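Local structure of putative non-ribosomal peptide synthetase (Actinomadura parvosata subsp. kistnae, 6M7L) at residues A49-G54 with D139-L144; I151-E156 with P310-F315; V249-P254 with Q448-L453. The protein probably acts in non-ribosomal peptide synthesis through a condensation-type domain of the CoA-dependent acyltransferase superfamily. All coordinates share one frame; numbering follows the deposited sequence.

The three contacts sample different levels of a two-lobed condensation-type fold. Contact 1 pairs two strands of one sheet near the periphery, and its chemistry is split between backbone hydrogen bonds, leucines on the face under helix 155-172 and a salt-bridge network on the face that borders helix 110-119. Contact 2, the most central and wholly buried, joins loops of the two lobes through weak backbone bonds and one aspartate. Strand 141-149 of contact 1 leads directly to it, into the start of helix 155-172, although the nearest atoms of the two contacts stay about 11 Å apart. Contact 3, in the other lobe, is apolar: a helix lies on an edge strand without any hydrogen bond between them.

Contact 1: A49-G54 with D139-L144; sequences ALRLRG and DREQVL
Glu-141 OE2 is gripped by the guanidinium of Arg-51, chiefly through NE at 2.9 Å with an angle of 165° at the hydrogen; NH2 adds a weak bond from a less certain position. The oxygen lies near the guanidinium plane, yet the nitrogen reaches it from above the carboxylate plane, the two flat groups standing 65° apart. With CG anti to its backbone N (chi1 -179°) and the chain bent at chi3, Arg-51 brings NE back across the strand pair. Glu-141 OE1 faces Arg-53, whose side chain runs alongside the glutamate, so one carboxylate bridges two arginines two residues apart. Arg-51 NH2 has a second anionic partner in Glu-107. Over one face of the Arg-51 guanidinium sits Val-143 CG2, 3.8 Å from CZ. On the opposite face of the sheet, Leu-52 CD1 meets Leu-144 CB at 4.0 Å, and helix 155-172 covers Leu-50 and Leu-144.

The backbones pair in antiparallel register. Leu-50 N donates to Leu-144 O at 2.7 Å and Leu-144 N returns to Leu-50 O at 2.8 Å; Leu-52 and Gln-142 form the next hydrogen-bonded pair, with Leu-52 N 2.9 Å from Gln-142 O. Strand 395-399 flanks 45-53 and strand 130-136 flanks 141-149, making this the interior of a mixed sheet in one lobe of the chloramphenicol-acetyltransferase-like fold.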
loop_
_atom_site.group_PDB
_atom_site.type_symbol
_atom_site.label_atom_id
_atom_site.label_comp_id
_atom_site.label_asym_id
_atom_site.label_seq_id
_atom_site.Cartn_x
_atom_site.Cartn_y
_atom_site.Cartn_z
ATOM N N ALA A 49 17.176 2.837 -1.102
ATOM C CA ALA A 49 18.028 1.891 -1.806
ATOM C C ALA A 49 17.205 0.662 -2.160
ATOM O O ALA A 49 16.570 0.062 -1.286
ATOM C CB ALA A 49 19.245 1.510 -0.961
ATOM N N LEU A 50 17.208 0.297 -3.439
ATOM C CA LEU A 50 16.398 -0.801 -3.951
ATOM C C LEU A 50 17.310 -1.887 -4.500
ATOM O O LEU A 50 18.123 -1.627 -5.391
ATOM C CB LEU A 50 15.447 -0.318 -5.050
ATOM C CG LEU A 50 14.320 0.642 -4.673
ATOM C CD1 LEU A 50 13.506 0.987 -5.907
ATOM C CD2 LEU A 50 13.435 0.038 -3.600
ATOM N N ARG A 51 17.167 -3.101 -3.979
ATOM C CA ARG A 51 17.829 -4.253 -4.575
ATOM C C ARG A 51 16.997 -4.746 -5.752
ATOM O O ARG A 51 15.802 -5.015 -5.608
ATOM C CB ARG A 51 18.023 -5.364 -3.547
ATOM C CG ARG A 51 18.740 -6.581 -4.100
ATOM C CD ARG A 51 19.400 -7.394 -2.999
ATOM N NE ARG A 51 20.851 -7.411 -3.154
ATOM C CZ ARG A 51 21.696 -6.737 -2.381
ATOM N NH1 ARG A 51 21.241 -5.998 -1.380
ATOM N NH2 ARG A 51 22.999 -6.813 -2.606
ATOM N N LEU A 52 17.627 -4.838 -6.920
ATOM C CA LEU A 52 16.950 -5.199 -8.163
ATOM C C LEU A 52 17.623 -6.442 -8.732
ATOM O O LEU A 52 18.662 -6.346 -9.393
ATOM C CB LEU A 52 16.993 -4.046 -9.162
ATOM C CG LEU A 52 16.470 -2.690 -8.687
ATOM C CD1 LEU A 52 16.770 -1.619 -9.724
ATOM C CD2 LEU A 52 14.979 -2.756 -8.403
ATOM N N ARG A 53 17.033 -7.606 -8.486
ATOM C CA ARG A 53 17.545 -8.856 -9.032
ATOM C C ARG A 53 16.863 -9.143 -10.363
ATOM O O ARG A 53 15.630 -9.163 -10.448
ATOM C CB ARG A 53 17.321 -10.007 -8.051
ATOM C CG ARG A 53 17.644 -9.652 -6.607
ATOM C CD ARG A 53 17.664 -10.891 -5.724
ATOM N NE ARG A 53 19.013 -11.427 -5.565
ATOM C CZ ARG A 53 19.287 -12.712 -5.364
ATOM N NH1 ARG A 53 18.302 -13.600 -5.316
ATOM N NH2 ARG A 53 20.545 -13.112 -5.225
ATOM N N GLY A 54 17.668 -9.352 -11.400
ATOM C CA GLY A 54 17.184 -9.599 -12.741
ATOM C C GLY A 54 17.899 -8.737 -13.757
ATOM O O GLY A 54 18.735 -7.897 -13.432
ATOM N N ASP A 139 25.417 -9.176 -13.620
ATOM C CA ASP A 139 24.567 -8.827 -14.752
ATOM C C ASP A 139 23.087 -9.005 -14.444
ATOM O O ASP A 139 22.249 -8.497 -15.197
ATOM C CB ASP A 139 24.953 -9.659 -15.978
ATOM C CG ASP A 139 25.031 -11.146 -15.676
ATOM O OD1 ASP A 139 24.516 -11.577 -14.622
ATOM O OD2 ASP A 139 25.617 -11.884 -16.494
ATOM N N ARG A 140 22.753 -9.700 -13.356
ATOM C CA ARG A 140 21.372 -9.944 -12.962
ATOM C C ARG A 140 21.047 -9.383 -11.584
ATOM O O ARG A 140 19.950 -9.629 -11.071
ATOM C CB ARG A 140 21.070 -11.446 -12.993
ATOM C CG ARG A 140 22.114 -12.286 -12.278
ATOM C CD ARG A 140 21.625 -13.695 -11.962
ATOM N NE ARG A 140 21.341 -14.485 -13.158
ATOM C CZ ARG A 140 20.140 -14.955 -13.477
ATOM N NH1 ARG A 140 19.100 -14.721 -12.686
ATOM N NH2 ARG A 140 19.978 -15.668 -14.583
ATOM N N GLU A 141 21.965 -8.643 -10.968
ATOM C CA GLU A 141 21.732 -8.090 -9.637
ATOM C C GLU A 141 22.410 -6.734 -9.535
ATOM O O GLU A 141 23.617 -6.620 -9.776
ATOM C CB GLU A 141 22.247 -9.034 -8.549
ATOM C CG GLU A 141 22.295 -8.412 -7.163
ATOM C CD GLU A 141 21.790 -9.349 -6.082
ATOM O OE1 GLU A 141 20.930 -10.200 -6.391
ATOM O OE2 GLU A 141 22.249 -9.235 -4.926
ATOM N N GLN A 142 21.631 -5.712 -9.192
ATOM C CA GLN A 142 22.138 -4.370 -8.965
ATOM C C GLN A 142 21.455 -3.797 -7.733
ATOM O O GLN A 142 20.439 -4.315 -7.265
ATOM C CB GLN A 142 21.891 -3.441 -10.166
ATOM C CG GLN A 142 22.148 -4.055 -11.538
ATOM C CD GLN A 142 20.966 -4.855 -12.053
ATOM O OE1 GLN A 142 19.915 -4.912 -11.416
ATOM N NE2 GLN A 142 21.135 -5.480 -13.214
ATOM N N VAL A 143 22.019 -2.713 -7.209
ATOM C CA VAL A 143 21.386 -1.939 -6.148
ATOM C C VAL A 143 21.293 -0.491 -6.606
ATOM O O VAL A 143 22.304 0.112 -6.981
ATOM C CB VAL A 143 22.142 -2.052 -4.813
ATOM C CG1 VAL A 143 21.690 -0.955 -3.856
ATOM C CG2 VAL A 143 21.894 -3.415 -4.194
ATOM N N LEU A 144 20.078 0.050 -6.588
ATOM C CA LEU A 144 19.803 1.414 -7.012
ATOM C C LEU A 144 19.553 2.281 -5.790
ATOM O O LEU A 144 18.766 1.912 -4.913
ATOM C CB LEU A 144 18.591 1.467 -7.944
ATOM C CG LEU A 144 18.123 2.875 -8.318
ATOM C CD1 LEU A 144 19.192 3.580 -9.137
ATOM C CD2 LEU A 144 16.794 2.833 -9.064
#

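Contact 2: I151-E156 with P310-F315; sequences IAADEE and PMVGPF
The touching parts of the two segments run at about a right angle, Ala-153 and Gly-313 bringing their CA atoms to 4.5 Å, and Asp-154 N gives a weak hydrogen bond to Gly-313 O at 3.1 Å. Segment 151-156, just past His-149, probably matches the later part of the condensation-domain HHxxxDG motif, in a variant form, while 310-315 is a loop of the other lobe folded into an inverse gamma turn centred on Pro-314. Asp-154, at the N-cap of helix 155-172, directs its CB toward this turn. Its CG sits between the backbone N and the carbonyl carbon (chi1 60°), which sends OD2 to a weak bond with Phe-315 N at 3.4 Å and to the edge of the Phe-315 ring, the carboxylate and ring planes standing 71° apart. The carboxylate also caps a backbone N just past Glu-156, and OD1 meets Ser-157 OG and Arg-301, the latter in a salt bridge. Replacing Asp-154 by an alanine is likely to leave Arg-301 without this carboxylate partner and the helix start without its side-chain cap. Apolar contact is slight: Ala-153 CB touches Val-312 CG1 at 3.8 Å. The Pro-314 ring lies against the Ile-151 carbonyl, CG 3.2 Å from Ile-151 O, which also accepts a hydrogen bond from Gln-28 NE2.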
loop_
_atom_site.group_PDB
_atom_site.type_symbol
_atom_site.label_atom_id
_atom_site.label_comp_id
_atom_site.label_asym_id
_atom_site.label_seq_id
_atom_site.Cartn_x
_atom_site.Cartn_y
_atom_site.Cartn_z
ATOM N N ILE A 151 14.194 19.702 0.314
ATOM C CA ILE A 151 13.547 20.874 -0.260
ATOM C C ILE A 151 12.539 20.468 -1.325
ATOM O O ILE A 151 11.669 21.264 -1.693
ATOM C CB ILE A 151 14.605 21.833 -0.842
ATOM C CG1 ILE A 151 14.021 23.229 -1.060
ATOM C CG2 ILE A 151 15.157 21.288 -2.150
ATOM C CD1 ILE A 151 15.024 24.230 -1.593
ATOM N N ALA A 152 12.630 19.234 -1.822
ATOM C CA ALA A 152 11.760 18.752 -2.879
ATOM C C ALA A 152 10.951 17.522 -2.508
ATOM O O ALA A 152 9.953 17.244 -3.179
ATOM C CB ALA A 152 12.574 18.427 -4.138
ATOM N N ALA A 153 11.342 16.786 -1.472
ATOM C CA ALA A 153 10.716 15.508 -1.168
ATOM C C ALA A 153 10.682 15.305 0.337
ATOM O O ALA A 153 11.685 15.540 1.019
ATOM C CB ALA A 153 11.472 14.359 -1.846
ATOM N N ASP A 154 9.534 14.876 0.852
ATOM C CA ASP A 154 9.394 14.548 2.260
ATOM C C ASP A 154 9.493 13.031 2.438
ATOM O O ASP A 154 9.866 12.300 1.515
ATOM C CB ASP A 154 8.086 15.121 2.817
ATOM C CG ASP A 154 6.848 14.580 2.116
ATOM O OD1 ASP A 154 6.982 13.774 1.170
ATOM O OD2 ASP A 154 5.727 14.967 2.515
ATOM N N GLU A 155 9.164 12.548 3.639
ATOM C CA GLU A 155 9.222 11.112 3.896
ATOM C C GLU A 155 8.249 10.361 2.993
ATOM O O GLU A 155 8.612 9.359 2.364
ATOM C CB GLU A 155 8.923 10.827 5.368
ATOM C CG GLU A 155 9.510 9.516 5.881
ATOM C CD GLU A 155 8.825 9.012 7.143
ATOM O OE1 GLU A 155 7.714 8.450 7.034
ATOM O OE2 GLU A 155 9.394 9.183 8.244
ATOM N N GLU A 156 7.008 10.844 2.906
ATOM C CA GLU A 156 5.994 10.195 2.082
ATOM C C GLU A 156 6.333 10.239 0.599
ATOM O O GLU A 156 5.851 9.390 -0.157
ATOM C CB GLU A 156 4.627 10.840 2.314
ATOM C CG GLU A 156 4.046 10.614 3.705
ATOM C CD GLU A 156 4.781 11.387 4.779
ATOM O OE1 GLU A 156 5.253 12.506 4.485
ATOM O OE2 GLU A 156 4.906 10.872 5.909
ATOM N N PRO A 310 -0.757 11.951 -4.692
ATOM C CA PRO A 310 0.180 11.289 -5.612
ATOM C C PRO A 310 1.412 12.095 -5.999
ATOM O O PRO A 310 2.103 11.694 -6.940
ATOM C CB PRO A 310 -0.702 11.061 -6.844
ATOM C CG PRO A 310 -1.527 12.297 -6.890
ATOM C CD PRO A 310 -1.801 12.674 -5.446
ATOM N N MET A 311 1.722 13.200 -5.325
ATOM C CA MET A 311 2.769 14.099 -5.787
ATOM C C MET A 311 3.923 14.182 -4.793
ATOM O O MET A 311 3.742 14.027 -3.581
ATOM C CB MET A 311 2.212 15.503 -6.060
ATOM C CG MET A 311 1.479 16.132 -4.893
ATOM S SD MET A 311 0.762 17.725 -5.346
ATOM C CE MET A 311 2.190 18.537 -6.057
ATOM N N VAL A 312 5.115 14.426 -5.337
ATOM C CA VAL A 312 6.322 14.627 -4.546
ATOM C C VAL A 312 6.370 16.073 -4.075
ATOM O O VAL A 312 6.008 16.995 -4.816
ATOM C CB VAL A 312 7.568 14.266 -5.378
ATOM C CG1 VAL A 312 8.845 14.549 -4.601
ATOM C CG2 VAL A 312 7.515 12.810 -5.816
ATOM N N GLY A 313 6.809 16.282 -2.835
ATOM C CA GLY A 313 6.948 17.615 -2.301
ATOM C C GLY A 313 7.369 17.631 -0.846
ATOM O O GLY A 313 7.213 16.647 -0.118
ATOM N N PRO A 314 7.929 18.755 -0.395
ATOM C CA PRO A 314 8.238 18.920 1.038
ATOM C C PRO A 314 6.994 19.293 1.834
ATOM O O PRO A 314 6.819 20.418 2.311
ATOM C CB PRO A 314 9.289 20.035 1.019
ATOM C CG PRO A 314 8.908 20.863 -0.156
ATOM C CD PRO A 314 8.409 19.896 -1.195
ATOM N N PHE A 315 6.091 18.326 1.979
ATOM C CA PHE A 315 4.825 18.551 2.662
ATOM C C PHE A 315 4.892 18.267 4.156
ATOM O O PHE A 315 3.868 18.388 4.837
ATOM C CB PHE A 315 3.722 17.692 2.038
ATOM C CG PHE A 315 3.518 17.923 0.568
ATOM C CD1 PHE A 315 3.071 19.147 0.098
ATOM C CD2 PHE A 315 3.749 16.904 -0.341
ATOM C CE1 PHE A 315 2.877 19.355 -1.255
ATOM C CE2 PHE A 315 3.554 17.104 -1.695
ATOM C CZ PHE A 315 3.118 18.332 -2.153
#

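Contact 3: V249-P254 with Q448-L453; sequences VPLRLP and QRLVAL
Leu-251 and Val-451 form the tight part of this strand-on-helix contact, with Leu-251 CG 3.7 Å from Val-451 CG2. Helix 440-459 lies on the four-stranded mixed sheet, over its edge strand 246-253, an alpha/beta layer in which the short segments run nearly parallel, 12° apart with axes 8.7 Å from each other. Leu-251 points its CB at the helix and slides past Val-451 in the reverse direction. Its CD1 also reaches Leu-450 CD2 at 3.8 Å, the two leucines crossing at about a right angle. This side runs inward: Leu-251 also rests on Leu-412 and Leu-414 of strand 410-418, while Leu-450 continues to Leu-412 and to Leu-283 of helix 272-288.

On the solvent side the fit slackens. Arg-252 turns its CB away from the helix and is exposed, leaving its backbone to take part. Leu-253, though buried, meets the helix at longer range, its CD1 4.2 Å from Val-451 CG1 and 4.1 Å from Val-451 O. No hydrogen bond joins the two segments. Partly exposed Val-451 bridges both parts, closing over the strand backbone with both methyls, CG2 3.7 Å and CG1 3.8 Å from Arg-252 O.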
loop_
_atom_site.group_PDB
_atom_site.type_symbol
_atom_site.label_atom_id
_atom_site.label_comp_id
_atom_site.label_asym_id
_atom_site.label_seq_id
_atom_site.Cartn_x
_atom_site.Cartn_y
_atom_site.Cartn_z
ATOM N N VAL A 249 18.432 3.325 19.089
ATOM C CA VAL A 249 18.399 2.194 20.009
ATOM C C VAL A 249 16.953 1.725 20.107
ATOM O O VAL A 249 16.027 2.541 19.982
ATOM C CB VAL A 249 18.971 2.567 21.384
ATOM C CG1 VAL A 249 20.434 2.970 21.256
ATOM C CG2 VAL A 249 18.158 3.684 22.020
ATOM N N PRO A 250 16.704 0.434 20.304
ATOM C CA PRO A 250 15.323 -0.040 20.406
ATOM C C PRO A 250 14.689 0.373 21.725
ATOM O O PRO A 250 15.363 0.619 22.727
ATOM C CB PRO A 250 15.462 -1.562 20.305
ATOM C CG PRO A 250 16.839 -1.837 20.811
ATOM C CD PRO A 250 17.677 -0.670 20.378
ATOM N N LEU A 251 13.360 0.456 21.708
ATOM C CA LEU A 251 12.580 0.765 22.905
ATOM C C LEU A 251 11.310 -0.073 22.868
ATOM O O LEU A 251 10.457 0.128 21.998
ATOM C CB LEU A 251 12.254 2.257 22.994
ATOM C CG LEU A 251 11.636 2.733 24.311
ATOM C CD1 LEU A 251 12.221 4.072 24.728
ATOM C CD2 LEU A 251 10.122 2.828 24.206
ATOM N N ARG A 252 11.187 -1.008 23.806
ATOM C CA ARG A 252 10.034 -1.890 23.896
ATOM C C ARG A 252 9.360 -1.729 25.250
ATOM O O ARG A 252 10.030 -1.660 26.285
ATOM C CB ARG A 252 10.433 -3.355 23.684
ATOM C CG ARG A 252 10.447 -3.793 22.228
ATOM C CD ARG A 252 10.537 -5.310 22.106
ATOM N NE ARG A 252 9.823 -5.807 20.931
ATOM C CZ ARG A 252 10.401 -6.127 19.778
ATOM N NH1 ARG A 252 11.715 -6.008 19.635
ATOM N NH2 ARG A 252 9.666 -6.569 18.766
ATOM N N LEU A 253 8.032 -1.666 25.233
ATOM C CA LEU A 253 7.221 -1.638 26.441
ATOM C C LEU A 253 6.260 -2.819 26.395
ATOM O O LEU A 253 5.510 -2.959 25.414
ATOM C CB LEU A 253 6.449 -0.322 26.555
ATOM C CG LEU A 253 5.652 -0.102 27.844
ATOM C CD1 LEU A 253 6.577 0.212 29.009
ATOM C CD2 LEU A 253 4.623 0.999 27.658
ATOM N N PRO A 254 6.248 -3.692 27.401
ATOM C CA PRO A 254 5.334 -4.839 27.368
ATOM C C PRO A 254 3.878 -4.396 27.397
ATOM O O PRO A 254 3.547 -3.264 27.756
ATOM C CB PRO A 254 5.706 -5.631 28.628
ATOM C CG PRO A 254 6.365 -4.629 29.525
ATOM C CD PRO A 254 7.082 -3.679 28.615
ATOM N N GLN A 448 16.114 2.972 28.372
ATOM C CA GLN A 448 15.775 2.226 29.579
ATOM C C GLN A 448 15.167 3.137 30.638
ATOM O O GLN A 448 14.250 2.732 31.364
ATOM C CB GLN A 448 17.020 1.515 30.113
ATOM C CG GLN A 448 16.845 0.852 31.467
ATOM C CD GLN A 448 17.289 1.742 32.611
ATOM O OE1 GLN A 448 18.319 2.411 32.527
ATOM N NE2 GLN A 448 16.509 1.757 33.686
ATOM N N ARG A 449 15.653 4.378 30.731
ATOM C CA ARG A 449 15.115 5.316 31.711
ATOM C C ARG A 449 13.671 5.681 31.392
ATOM O O ARG A 449 12.854 5.862 32.303
ATOM C CB ARG A 449 15.985 6.572 31.766
ATOM C CG ARG A 449 15.995 7.270 33.115
ATOM C CD ARG A 449 17.381 7.226 33.749
ATOM N NE ARG A 449 18.322 8.132 33.094
ATOM C CZ ARG A 449 19.624 8.181 33.362
ATOM N NH1 ARG A 449 20.404 9.039 32.719
ATOM N NH2 ARG A 449 20.146 7.367 34.269
ATOM N N LEU A 450 13.334 5.792 30.104
ATOM C CA LEU A 450 11.964 6.118 29.724
ATOM C C LEU A 450 11.034 4.924 29.901
ATOM O O LEU A 450 9.890 5.086 30.340
ATOM C CB LEU A 450 11.918 6.609 28.277
ATOM C CG LEU A 450 10.524 6.989 27.774
ATOM C CD1 LEU A 450 10.025 8.261 28.443
ATOM C CD2 LEU A 450 10.527 7.134 26.271
ATOM N N VAL A 451 11.503 3.723 29.556
ATOM C CA VAL A 451 10.707 2.518 29.769
ATOM C C VAL A 451 10.358 2.367 31.243
ATOM O O VAL A 451 9.228 2.009 31.596
ATOM C CB VAL A 451 11.456 1.283 29.234
ATOM C CG1 VAL A 451 10.752 0.003 29.658
ATOM C CG2 VAL A 451 11.571 1.352 27.722
ATOM N N ALA A 452 11.320 2.646 32.126
ATOM C CA ALA A 452 11.042 2.630 33.557
ATOM C C ALA A 452 9.973 3.653 33.914
ATOM O O ALA A 452 9.019 3.347 34.639
ATOM C CB ALA A 452 12.327 2.893 34.344
ATOM N N LEU A 453 10.112 4.875 33.398
ATOM C CA LEU A 453 9.130 5.915 33.685
ATOM C C LEU A 453 7.753 5.540 33.149
ATOM O O LEU A 453 6.737 5.760 33.818
ATOM C CB LEU A 453 9.597 7.246 33.098
ATOM C CG LEU A 453 8.704 8.443 33.416
ATOM C CD1 LEU A 453 8.417 8.479 34.896
ATOM C CD2 LEU A 453 9.363 9.731 32.976
#